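Long-range contacts in SPCU (Pseudomonas aeruginosa, PDB 4AKX), which serves as the type III secretion chaperone of the phospholipase toxin ExoU, forming a complex with it that probably readies the toxin for export: residues A[24-32]-A[104-112]; A[44-53]-A[111-121]. All blocks are in the same frame, centred on the assembly; numbering follows the deposited sequence.

Interaction 1 (A[24-32]-A[104-112]); sequences QPAEGPELV and HDRLREGHS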
loop_
_atom_site.group_PDB
_atom_site.type_symbol
_atom_site.label_atom_id
_atom_site.label_comp_id
_atom_site.label_asym_id
_atom_site.label_seq_id
_atom_site.Cartn_x
_atom_site.Cartn_y
_atom_site.Cartn_z
ATOM N N GLN A 24 -23.498 0.256 12.408
ATOM C CA GLN A 24 -22.657 -0.231 13.491
ATOM C C GLN A 24 -23.223 -1.539 14.055
ATOM O O GLN A 24 -24.269 -1.522 14.730
ATOM C CB GLN A 24 -22.605 0.798 14.605
ATOM C CG GLN A 24 -21.765 0.372 15.789
ATOM C CD GLN A 24 -20.327 0.171 15.401
ATOM O OE1 GLN A 24 -19.887 -0.958 15.199
ATOM N NE2 GLN A 24 -19.592 1.269 15.239
ATOM N N PRO A 25 -22.547 -2.675 13.770
ATOM C CA PRO A 25 -22.933 -3.996 14.246
ATOM C C PRO A 25 -22.575 -4.135 15.698
ATOM O O PRO A 25 -21.824 -3.315 16.222
ATOM C CB PRO A 25 -22.048 -4.938 13.427
ATOM C CG PRO A 25 -21.654 -4.151 12.244
ATOM C CD PRO A 25 -21.468 -2.763 12.782
ATOM N N ALA A 26 -23.074 -5.192 16.337
ATOM C CA ALA A 26 -22.923 -5.363 17.778
ATOM C C ALA A 26 -21.486 -5.654 18.193
ATOM O O ALA A 26 -21.056 -5.253 19.276
ATOM C CB ALA A 26 -23.853 -6.452 18.278
ATOM N N GLU A 27 -20.764 -6.384 17.347
ATOM C CA GLU A 27 -19.311 -6.527 17.480
ATOM C C GLU A 27 -18.687 -5.938 16.250
ATOM O O GLU A 27 -19.209 -6.116 15.146
ATOM C CB GLU A 27 -18.921 -8.005 17.516
ATOM C CG GLU A 27 -19.910 -8.900 18.232
ATOM C CD GLU A 27 -19.449 -9.239 19.628
ATOM O OE1 GLU A 27 -18.262 -8.967 19.933
ATOM O OE2 GLU A 27 -20.269 -9.780 20.416
ATOM N N GLY A 28 -17.542 -5.289 16.415
ATOM C CA GLY A 28 -16.627 -5.052 15.281
ATOM C C GLY A 28 -16.835 -3.710 14.595
ATOM O O GLY A 28 -17.638 -2.892 15.048
ATOM N N PRO A 29 -16.134 -3.488 13.473
ATOM C CA PRO A 29 -16.074 -2.176 12.821
ATOM C C PRO A 29 -17.418 -1.623 12.338
ATOM O O PRO A 29 -18.287 -2.378 11.874
ATOM C CB PRO A 29 -15.179 -2.439 11.607
ATOM C CG PRO A 29 -15.400 -3.871 11.305
ATOM C CD PRO A 29 -15.445 -4.513 12.664
ATOM N N GLU A 30 -17.552 -0.299 12.427
ATOM C CA GLU A 30 -18.613 0.420 11.751
ATOM C C GLU A 30 -18.470 0.251 10.237
ATOM O O GLU A 30 -17.362 0.221 9.733
ATOM C CB GLU A 30 -18.510 1.867 12.116
ATOM C CG GLU A 30 -19.301 2.813 11.246
ATOM C CD GLU A 30 -19.561 4.130 11.965
ATOM O OE1 GLU A 30 -18.605 4.712 12.511
ATOM O OE2 GLU A 30 -20.728 4.561 12.037
ATOM N N LEU A 31 -19.583 0.124 9.521
ATOM C CA LEU A 31 -19.556 0.030 8.068
ATOM C C LEU A 31 -20.153 1.281 7.396
ATOM O O LEU A 31 -21.315 1.590 7.578
ATOM C CB LEU A 31 -20.307 -1.213 7.619
ATOM C CG LEU A 31 -20.456 -1.540 6.130
ATOM C CD1 LEU A 31 -19.097 -1.648 5.474
ATOM C CD2 LEU A 31 -21.208 -2.840 5.952
ATOM N N VAL A 32 -19.330 2.010 6.656
ATOM C CA VAL A 32 -19.759 3.196 5.968
ATOM C C VAL A 32 -20.152 2.786 4.563
ATOM O O VAL A 32 -19.359 2.163 3.841
ATOM C CB VAL A 32 -18.593 4.194 5.820
ATOM C CG1 VAL A 32 -19.089 5.482 5.192
ATOM C CG2 VAL A 32 -17.931 4.484 7.152
ATOM N N HIS A 104 -19.158 -7.949 3.352
ATOM C CA HIS A 104 -19.111 -7.479 4.709
ATOM C C HIS A 104 -18.122 -8.276 5.519
ATOM O O HIS A 104 -17.242 -7.693 6.176
ATOM C CB HIS A 104 -20.485 -7.524 5.327
ATOM C CG HIS A 104 -20.605 -6.715 6.579
ATOM N ND1 HIS A 104 -21.785 -6.489 7.177
ATOM C CD2 HIS A 104 -19.638 -6.070 7.355
ATOM C CE1 HIS A 104 -21.591 -5.731 8.280
ATOM N NE2 HIS A 104 -20.279 -5.469 8.382
ATOM N N ASP A 105 -18.216 -9.613 5.451
ATOM C CA ASP A 105 -17.337 -10.482 6.254
ATOM C C ASP A 105 -15.861 -10.356 5.922
ATOM O O ASP A 105 -14.994 -10.529 6.793
ATOM C CB ASP A 105 -17.744 -11.942 6.137
ATOM C CG ASP A 105 -18.659 -12.375 7.263
ATOM O OD1 ASP A 105 -19.070 -11.505 8.075
ATOM O OD2 ASP A 105 -18.977 -13.582 7.328
ATOM N N ARG A 106 -15.580 -10.097 4.653
ATOM C CA ARG A 106 -14.218 -10.000 4.205
ATOM C C ARG A 106 -13.647 -8.706 4.707
ATOM O O ARG A 106 -12.494 -8.664 5.147
ATOM C CB ARG A 106 -14.145 -10.091 2.691
ATOM C CG ARG A 106 -14.170 -11.528 2.192
ATOM C CD ARG A 106 -14.924 -11.643 0.890
ATOM N NE ARG A 106 -14.850 -12.997 0.342
ATOM C CZ ARG A 106 -15.263 -13.328 -0.881
ATOM N NH1 ARG A 106 -15.777 -12.403 -1.690
ATOM N NH2 ARG A 106 -15.149 -14.580 -1.306
ATOM N N LEU A 107 -14.483 -7.664 4.732
ATOM C CA LEU A 107 -14.093 -6.414 5.352
ATOM C C LEU A 107 -13.778 -6.600 6.851
ATOM O O LEU A 107 -12.741 -6.156 7.318
ATOM C CB LEU A 107 -15.137 -5.315 5.123
ATOM C CG LEU A 107 -15.494 -4.878 3.697
ATOM C CD1 LEU A 107 -16.705 -3.961 3.687
ATOM C CD2 LEU A 107 -14.341 -4.189 2.993
ATOM N N ARG A 108 -14.636 -7.293 7.597
ATOM C CA ARG A 108 -14.373 -7.486 9.038
ATOM C C ARG A 108 -13.117 -8.351 9.273
ATOM O O ARG A 108 -12.322 -8.093 10.180
ATOM C CB ARG A 108 -15.606 -8.043 9.767
ATOM C CG ARG A 108 -16.914 -7.314 9.424
ATOM C CD ARG A 108 -18.196 -8.093 9.770
ATOM N NE ARG A 108 -18.222 -8.649 11.136
ATOM C CZ ARG A 108 -18.656 -7.989 12.207
ATOM N NH1 ARG A 108 -19.112 -6.741 12.092
ATOM N NH2 ARG A 108 -18.616 -8.565 13.403
ATOM N N GLU A 109 -12.906 -9.329 8.399
ATOM C CA GLU A 109 -11.741 -10.200 8.488
ATOM C C GLU A 109 -10.475 -9.392 8.240
ATOM O O GLU A 109 -9.463 -9.561 8.939
ATOM C CB GLU A 109 -11.863 -11.331 7.475
ATOM C CG GLU A 109 -10.754 -12.364 7.545
ATOM C CD GLU A 109 -10.740 -13.296 6.333
ATOM O OE1 GLU A 109 -11.830 -13.564 5.758
ATOM O OE2 GLU A 109 -9.634 -13.766 5.957
ATOM N N GLY A 110 -10.552 -8.496 7.258
ATOM C CA GLY A 110 -9.428 -7.657 6.902
ATOM C C GLY A 110 -9.100 -6.707 8.031
ATOM O O GLY A 110 -7.923 -6.520 8.367
ATOM N N HIS A 111 -10.151 -6.144 8.641
ATOM C CA HIS A 111 -10.039 -5.190 9.742
ATOM C C HIS A 111 -9.469 -5.819 10.987
ATOM O O HIS A 111 -8.651 -5.222 11.663
ATOM C CB HIS A 111 -11.407 -4.579 10.029
ATOM C CG HIS A 111 -11.402 -3.504 11.086
ATOM N ND1 HIS A 111 -11.302 -3.784 12.420
ATOM C CD2 HIS A 111 -11.555 -2.122 10.981
ATOM C CE1 HIS A 111 -11.332 -2.632 13.119
ATOM N NE2 HIS A 111 -11.500 -1.615 12.244
ATOM N N SER A 112 -9.877 -7.027 11.322
ATOM C CA SER A 112 -9.308 -7.621 12.523
ATOM C C SER A 112 -7.838 -8.024 12.327
ATOM O O SER A 112 -7.040 -7.893 13.253
ATOM C CB SER A 112 -10.161 -8.781 13.047
ATOM O OG SER A 112 -10.911 -9.365 11.990
HETATM O O HOH W 1 -18.763 -4.657 10.506
#
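The guanidinium of Arg108 on helix 97-118 grips the backbone carbonyl of Glu27 end-on, both terminal nitrogens converging on one oxygen: NH1 and NH2 of Arg108 each lie 3.1 Å from Glu27 O. That oxygen sits in the guanidinium plane, but NH2 stands above the plane of the carbonyl, and neither bond is straight (143° and 146°). A bend at chi3 (49°) turns the arginine tip to the 24-32 turn. A water joins the polar set, accepting from Arg108 NH1 and donating to Pro29 O, and it lies in the plane of the His104 ring, 2.7 Å from NE2 of His104.

Two CH-pi contacts flank this polar patch. Leu31 CD2 sits over the centre of the His104 ring, 3.6 Å from its centroid, while Pro29 CB lies over one face of His111, 3.8 Å from that centroid. Deeper in, Leu31 CD1 meets Leu107 CD1 at 3.8 Å, and both leucines also touch Phe42. Pro25 CG packs against Arg108 NH1, and the strand that holds Pro25 pairs with a strand of ExoU.

The positive group thus holds the turn between two sheet strands through a main-chain oxygen, and the bridging water ties the same turn to His104.

Interaction 2 (A[44-53]-A[111-121]); sequences VELGLVPSGL and HSRLVPLLEPT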
loop_
_atom_site.group_PDB
_atom_site.type_symbol
_atom_site.label_atom_id
_atom_site.label_comp_id
_atom_site.label_asym_id
_atom_site.label_seq_id
_atom_site.Cartn_x
_atom_site.Cartn_y
_atom_site.Cartn_z
ATOM N N VAL A 44 -14.462 0.281 5.312
ATOM C CA VAL A 44 -14.157 0.138 6.719
ATOM C C VAL A 44 -12.862 0.905 7.021
ATOM O O VAL A 44 -11.933 0.947 6.215
ATOM C CB VAL A 44 -14.105 -1.347 7.111
ATOM C CG1 VAL A 44 -13.338 -1.560 8.400
ATOM C CG2 VAL A 44 -15.515 -1.855 7.266
ATOM N N GLU A 45 -12.847 1.576 8.153
ATOM C CA GLU A 45 -11.821 2.520 8.462
ATOM C C GLU A 45 -10.831 1.814 9.382
ATOM O O GLU A 45 -11.225 1.049 10.254
ATOM C CB GLU A 45 -12.462 3.730 9.145
ATOM C CG GLU A 45 -11.485 4.801 9.614
ATOM C CD GLU A 45 -11.223 4.808 11.128
ATOM O OE1 GLU A 45 -12.030 4.258 11.911
ATOM O OE2 GLU A 45 -10.205 5.397 11.545
ATOM N N LEU A 46 -9.545 2.060 9.178
ATOM C CA LEU A 46 -8.531 1.476 10.020
ATOM C C LEU A 46 -7.643 2.493 10.742
ATOM O O LEU A 46 -6.625 2.116 11.303
ATOM C CB LEU A 46 -7.676 0.524 9.199
ATOM C CG LEU A 46 -8.279 -0.863 8.918
ATOM C CD1 LEU A 46 -7.519 -1.597 7.820
ATOM C CD2 LEU A 46 -8.311 -1.712 10.189
ATOM N N GLY A 47 -8.023 3.772 10.750
ATOM C CA GLY A 47 -7.124 4.840 11.240
ATOM C C GLY A 47 -6.134 5.449 10.231
ATOM O O GLY A 47 -5.900 4.919 9.137
ATOM N N LEU A 48 -5.549 6.581 10.608
ATOM C CA LEU A 48 -4.536 7.244 9.787
ATOM C C LEU A 48 -3.301 6.378 9.703
ATOM O O LEU A 48 -2.864 5.805 10.707
ATOM C CB LEU A 48 -4.153 8.614 10.385
ATOM C CG LEU A 48 -5.251 9.680 10.420
ATOM C CD1 LEU A 48 -4.775 10.996 10.994
ATOM C CD2 LEU A 48 -5.841 9.903 9.037
ATOM N N VAL A 49 -2.725 6.299 8.509
ATOM C CA VAL A 49 -1.483 5.593 8.325
ATOM C C VAL A 49 -0.442 6.078 9.326
ATOM O O VAL A 49 -0.263 7.288 9.538
ATOM C CB VAL A 49 -0.956 5.735 6.902
ATOM C CG1 VAL A 49 0.361 5.003 6.761
ATOM C CG2 VAL A 49 -1.930 5.152 5.912
ATOM N N PRO A 50 0.214 5.133 10.002
ATOM C CA PRO A 50 1.205 5.507 10.999
ATOM C C PRO A 50 2.502 5.850 10.333
ATOM O O PRO A 50 2.775 5.383 9.221
ATOM C CB PRO A 50 1.394 4.228 11.816
ATOM C CG PRO A 50 0.267 3.335 11.442
ATOM C CD PRO A 50 -0.121 3.706 10.054
ATOM N N SER A 51 3.275 6.690 11.014
ATOM C CA SER A 51 4.647 7.015 10.667
ATOM C C SER A 51 5.527 5.858 11.107
ATOM O O SER A 51 5.182 5.131 12.037
ATOM C CB SER A 51 5.041 8.294 11.419
ATOM O OG SER A 51 6.434 8.555 11.342
ATOM N N GLY A 52 6.661 5.684 10.443
ATOM C CA GLY A 52 7.631 4.652 10.821
ATOM C C GLY A 52 7.175 3.194 10.808
ATOM O O GLY A 52 7.546 2.429 11.674
ATOM N N LEU A 53 6.380 2.793 9.830
ATOM C CA LEU A 53 6.057 1.380 9.702
ATOM C C LEU A 53 7.296 0.608 9.238
ATOM O O LEU A 53 8.077 1.126 8.457
ATOM C CB LEU A 53 4.912 1.180 8.704
ATOM C CG LEU A 53 3.452 1.351 9.176
ATOM C CD1 LEU A 53 2.515 0.723 8.159
ATOM C CD2 LEU A 53 3.213 0.748 10.542
ATOM N N HIS A 111 -10.151 -6.144 8.641
ATOM C CA HIS A 111 -10.039 -5.190 9.742
ATOM C C HIS A 111 -9.469 -5.819 10.987
ATOM O O HIS A 111 -8.651 -5.222 11.663
ATOM C CB HIS A 111 -11.407 -4.579 10.029
ATOM C CG HIS A 111 -11.402 -3.504 11.086
ATOM N ND1 HIS A 111 -11.302 -3.784 12.420
ATOM C CD2 HIS A 111 -11.555 -2.122 10.981
ATOM C CE1 HIS A 111 -11.332 -2.632 13.119
ATOM N NE2 HIS A 111 -11.500 -1.615 12.244
ATOM N N SER A 112 -9.877 -7.027 11.322
ATOM C CA SER A 112 -9.308 -7.621 12.523
ATOM C C SER A 112 -7.838 -8.024 12.327
ATOM O O SER A 112 -7.040 -7.893 13.253
ATOM C CB SER A 112 -10.161 -8.781 13.047
ATOM O OG SER A 112 -10.911 -9.365 11.990
ATOM N N ARG A 113 -7.493 -8.500 11.125
ATOM C CA ARG A 113 -6.140 -8.956 10.838
ATOM C C ARG A 113 -5.152 -7.818 10.955
ATOM O O ARG A 113 -4.058 -7.974 11.509
ATOM C CB ARG A 113 -6.052 -9.450 9.419
ATOM C CG ARG A 113 -5.972 -10.934 9.237
ATOM C CD ARG A 113 -5.678 -11.208 7.775
ATOM N NE ARG A 113 -6.327 -12.433 7.323
ATOM C CZ ARG A 113 -6.550 -12.730 6.047
ATOM N NH1 ARG A 113 -6.175 -11.877 5.096
ATOM N NH2 ARG A 113 -7.154 -13.875 5.725
ATOM N N LEU A 114 -5.523 -6.679 10.378
ATOM C CA LEU A 114 -4.597 -5.583 10.188
ATOM C C LEU A 114 -4.576 -4.650 11.399
ATOM O O LEU A 114 -3.530 -4.162 11.823
ATOM C CB LEU A 114 -4.963 -4.826 8.924
ATOM C CG LEU A 114 -4.928 -5.696 7.666
ATOM C CD1 LEU A 114 -5.840 -5.167 6.582
ATOM C CD2 LEU A 114 -3.528 -5.779 7.127
ATOM N N VAL A 115 -5.728 -4.436 11.992
ATOM C CA VAL A 115 -5.838 -3.443 13.023
ATOM C C VAL A 115 -4.771 -3.577 14.119
ATOM O O VAL A 115 -4.363 -2.571 14.697
ATOM C CB VAL A 115 -7.263 -3.413 13.609
ATOM C CG1 VAL A 115 -7.420 -4.391 14.779
ATOM C CG2 VAL A 115 -7.626 -2.004 14.008
ATOM N N PRO A 116 -4.318 -4.813 14.431
ATOM C CA PRO A 116 -3.249 -4.833 15.459
ATOM C C PRO A 116 -1.853 -4.449 14.915
ATOM O O PRO A 116 -0.986 -4.081 15.703
ATOM C CB PRO A 116 -3.246 -6.286 15.959
ATOM C CG PRO A 116 -4.512 -6.894 15.450
ATOM C CD PRO A 116 -4.851 -6.164 14.179
ATOM N N LEU A 117 -1.647 -4.530 13.591
ATOM C CA LEU A 117 -0.392 -4.122 12.974
ATOM C C LEU A 117 -0.079 -2.618 13.068
ATOM O O LEU A 117 1.077 -2.208 12.935
ATOM C CB LEU A 117 -0.387 -4.494 11.511
ATOM C CG LEU A 117 -0.761 -5.902 11.096
ATOM C CD1 LEU A 117 -0.855 -5.938 9.569
ATOM C CD2 LEU A 117 0.267 -6.893 11.610
ATOM N N LEU A 118 -1.101 -1.792 13.231
ATOM C CA LEU A 118 -0.901 -0.345 13.255
ATOM C C LEU A 118 -0.750 0.183 14.673
ATOM O O LEU A 118 0.241 0.822 15.004
ATOM C CB LEU A 118 -2.072 0.360 12.582
ATOM C CG LEU A 118 -2.404 0.097 11.107
ATOM C CD1 LEU A 118 -2.457 -1.375 10.756
ATOM C CD2 LEU A 118 -3.736 0.738 10.788
ATOM N N GLU A 119 -1.753 -0.090 15.498
ATOM C CA GLU A 119 -1.772 0.308 16.910
ATOM C C GLU A 119 -0.416 0.167 17.625
ATOM O O GLU A 119 0.134 1.165 18.104
ATOM C CB GLU A 119 -2.853 -0.487 17.644
ATOM C CG GLU A 119 -3.194 0.005 19.036
ATOM C CD GLU A 119 -4.115 -0.964 19.758
ATOM O OE1 GLU A 119 -4.682 -1.857 19.079
ATOM O OE2 GLU A 119 -4.268 -0.845 20.997
ATOM N N PRO A 120 0.111 -1.076 17.722
ATOM C CA PRO A 120 1.437 -1.349 18.297
ATOM C C PRO A 120 2.599 -0.626 17.615
ATOM O O PRO A 120 3.755 -0.801 18.017
ATOM C CB PRO A 120 1.580 -2.864 18.122
ATOM C CG PRO A 120 0.189 -3.355 18.292
ATOM C CD PRO A 120 -0.680 -2.319 17.605
ATOM N N THR A 121 2.296 0.171 16.595
ATOM C CA THR A 121 3.291 1.070 16.030
ATOM C C THR A 121 3.036 2.504 16.501
ATOM O O THR A 121 2.965 2.767 17.718
ATOM C CB THR A 121 3.320 1.004 14.485
ATOM O OG1 THR A 121 3.354 -0.367 14.059
ATOM C CG2 THR A 121 4.552 1.732 13.936
#
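Leu46 reaches from strand 39-48 into the side of helix 97-118, where its CD2 bridges His111 and Val115 and its CD1 turns to Leu114. With CG anti to the carbonyl carbon (chi1 -79°), CD2 comes down on a face of the His111 ring, 3.7 Å from the centroid and offset toward the rim, and this is a CH-pi contact. The same methyl meets Val115 CG2 at 3.9 Å, whereas CD1 of Leu46 crosses Leu114 CD1 at 4.1 Å.

Leu118, further along the chain, closes the far side of Leu46: its CD2 lies 4.3 Å from Leu46 CB. Pro50 crosses it obliquely, with its CG 4.0 Å from Leu118 CB. His111 also turns its edge to the carbonyl oxygen of Glu45, which lies in the ring plane. Beyond the strand, Leu53 CD2 packs at 3.8 Å against CG2 of Thr121, a poorly ordered residue near the modelled end of the chain.

Strand 44-48 and helix 111-118 run nearly parallel, 6° apart, with 9.0 Å between their axes. Helix 55-63 borders the contact where Leu61 touches Leu53 and Leu114, and strand 83-91 lies alongside strand 39-48, with Leu86 against Leu46.

Interactions 1 and 2 are successive stations along helix 97-118, their centres about 14 Å apart, where it packs against neighbouring strands 31-35 and 39-48 of one antiparallel sheet. His111 belongs to both and its ring lies between them: Pro29 of 24-32 and Leu46 of 44-53 take opposite faces. Val44 fills the seam, with its CG1 3.8 Å from Pro29 CB and its CG2 4.0 Å from Leu31 CD1. Along the chain the segments alternate, and both contacts close on the same helix. Both borders meet ExoU: Gln24 and Pro25 extend the sheet into a strand of the toxin, while Val49 O is hydrogen-bonded to Arg606 NH2 and Ser51 OG to Asn630 ND2, both of one ExoU chain.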